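Local coordinates for Exo-beta-1,4-mannosidase (Rhizomucor miehei, PDB 4LYP), which probably hydrolyses terminal beta-D-mannose residues from the non-reducing ends of beta-mannosides, and also shows transglycosylation activity, as a fungal family 5 glycoside hydrolase, at residues A[101-106]-A[115-120]. Sequence-based numbering, arbitrary orientation.
Sequences SSEGPD and SMMPQP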
loop_
_atom_site.group_PDB
_atom_site.type_symbol
_atom_site.label_atom_id
_atom_site.label_comp_id
_atom_site.label_asym_id
_atom_site.label_seq_id
_atom_site.Cartn_x
_atom_site.Cartn_y
_atom_site.Cartn_z
ATOM N N SER A 101 4.143 -6.268 -7.822
ATOM C CA SER A 101 3.479 -6.728 -9.027
ATOM C C SER A 101 3.303 -5.491 -9.913
ATOM O O SER A 101 3.232 -4.373 -9.411
ATOM C CB SER A 101 2.110 -7.342 -8.717
ATOM O OG SER A 101 1.154 -6.367 -8.334
ATOM N N SER A 102 3.199 -5.761 -11.219
ATOM C CA SER A 102 2.628 -4.785 -12.176
ATOM C C SER A 102 2.541 -5.515 -13.497
ATOM O O SER A 102 3.494 -6.140 -13.932
ATOM C CB SER A 102 3.391 -3.488 -12.269
ATOM O OG SER A 102 4.693 -3.689 -12.628
ATOM N N GLU A 103 1.403 -5.366 -14.153
ATOM C CA GLU A 103 1.095 -6.117 -15.343
ATOM C C GLU A 103 1.094 -5.216 -16.557
ATOM O O GLU A 103 0.583 -4.078 -16.527
ATOM C CB GLU A 103 -0.243 -6.858 -15.189
ATOM C CG GLU A 103 -0.185 -7.976 -14.152
ATOM C CD GLU A 103 -0.321 -7.475 -12.701
ATOM O OE1 GLU A 103 -1.130 -6.634 -12.372
ATOM O OE2 GLU A 103 0.411 -8.097 -11.860
ATOM N N GLY A 104 1.617 -5.741 -17.683
ATOM C CA GLY A 104 1.481 -5.091 -18.991
ATOM C C GLY A 104 0.156 -5.476 -19.651
ATOM O O GLY A 104 -0.760 -5.977 -18.967
ATOM N N PRO A 105 -0.004 -5.276 -20.948
ATOM C CA PRO A 105 1.047 -4.751 -21.874
ATOM C C PRO A 105 1.405 -3.279 -21.612
ATOM O O PRO A 105 0.631 -2.530 -20.972
ATOM C CB PRO A 105 0.404 -4.945 -23.247
ATOM C CG PRO A 105 -1.019 -4.946 -23.026
ATOM C CD PRO A 105 -1.285 -5.576 -21.674
ATOM N N ASP A 106 2.542 -2.860 -22.150
ATOM C CA ASP A 106 3.125 -1.567 -21.826
ATOM C C ASP A 106 2.640 -0.434 -22.720
ATOM O O ASP A 106 3.207 0.661 -22.707
ATOM C CB ASP A 106 4.670 -1.663 -21.912
ATOM C CG ASP A 106 5.256 -2.557 -20.764
ATOM O OD1 ASP A 106 4.787 -2.319 -19.616
ATOM O OD2 ASP A 106 6.105 -3.382 -21.018
ATOM N N SER A 115 6.096 -2.288 -17.062
ATOM C CA SER A 115 5.538 -3.256 -16.150
ATOM C C SER A 115 6.591 -4.323 -15.735
ATOM O O SER A 115 7.518 -4.659 -16.487
ATOM C CB SER A 115 4.344 -3.934 -16.786
ATOM O OG SER A 115 4.668 -4.613 -18.004
ATOM N N MET A 116 6.362 -4.862 -14.545
ATOM C CA MET A 116 7.179 -5.993 -14.085
ATOM C C MET A 116 6.936 -7.280 -14.918
ATOM O O MET A 116 7.838 -8.046 -15.176
ATOM C CB MET A 116 6.830 -6.221 -12.611
ATOM C CG MET A 116 7.626 -7.246 -11.872
ATOM S SD MET A 116 6.843 -7.588 -10.304
ATOM C CE MET A 116 8.217 -8.375 -9.443
ATOM N N MET A 117 5.642 -7.465 -15.248
ATOM C CA MET A 117 5.202 -8.711 -15.913
ATOM C C MET A 117 4.379 -8.294 -17.152
ATOM O O MET A 117 3.147 -8.210 -17.134
ATOM C CB MET A 117 4.411 -9.572 -14.981
ATOM C CG MET A 117 4.140 -10.944 -15.560
ATOM S SD MET A 117 3.337 -12.140 -14.475
ATOM C CE MET A 117 1.656 -11.545 -14.426
ATOM N N PRO A 118 5.085 -8.047 -18.281
ATOM C CA PRO A 118 4.385 -7.542 -19.469
ATOM C C PRO A 118 3.385 -8.523 -20.123
ATOM O O PRO A 118 2.424 -8.079 -20.743
ATOM C CB PRO A 118 5.543 -7.147 -20.474
ATOM C CG PRO A 118 6.727 -7.950 -19.921
ATOM C CD PRO A 118 6.546 -7.903 -18.407
ATOM N N GLN A 119 3.627 -9.818 -19.939
ATOM C CA GLN A 119 2.673 -10.864 -20.348
ATOM C C GLN A 119 2.750 -11.899 -19.240
ATOM O O GLN A 119 3.757 -12.017 -18.553
ATOM C CB GLN A 119 3.120 -11.529 -21.716
ATOM C CG GLN A 119 3.148 -10.585 -22.873
ATOM C CD GLN A 119 3.541 -11.307 -24.158
ATOM O OE1 GLN A 119 4.691 -11.454 -24.434
ATOM N NE2 GLN A 119 2.546 -11.771 -24.908
ATOM N N PRO A 120 1.732 -12.765 -19.097
ATOM C CA PRO A 120 1.774 -13.764 -18.009
ATOM C C PRO A 120 3.026 -14.594 -17.999
ATOM O O PRO A 120 3.346 -15.197 -19.052
ATOM C CB PRO A 120 0.511 -14.600 -18.250
ATOM C CG PRO A 120 -0.416 -13.653 -18.972
ATOM C CD PRO A 120 0.493 -12.859 -19.878
HETATM O O HOH W 1 7.961 -4.326 -19.207
#
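D106 OD1 takes two hydrogen bonds from S115, one from the backbone and one from the hydroxyl. S115 N lies 2.9 Å from D106 OD1, and S115 OG lies 2.8 Å from the same oxygen. Both donors meet it on the syn side but from opposite faces of the carboxylate plane, each about 30° out of it, so that one oxygen is held from both faces. S115 OG can reach it because it stands between its own backbone N and carbonyl carbon (chi1 59°). The second oxygen, D106 OD2, accepts from a water 2.8 Å away that also donates to S115 O, adding a bridge between the same two residues.

Before D106 in the chain, the backbones form a single beta bridge, E103 with M117. M117 N donates to S102 O over 2.8 Å, and G104 N donates to M117 O at 3.0 Å. E103 CA makes a CA-H...O contact with M117 O (3.4 Å). S102 OG, at chi1 58°, accepts from M116 N of segment 115-120 at 2.8 Å.

The two methionines share H208 of helix 197-213 but otherwise pack differently. M116 runs out extended to lay SD against S101 CA (3.7 Å), and its side chain also packs against V127, F128 and L131 of helix 125-140. M117 bends at its last torsion, bringing CE to E103 CG, while E103 OE1 is bound by G158 N.

Both segments belong to the long loop between strand 95-99 and helix 125-140 of the TIM barrel. Carboxylate, hydroxyl and carbonyl acceptors together engage the amides of S115, M116, M117 and G104, so polar bonding pins an irregular, largely buried excursion.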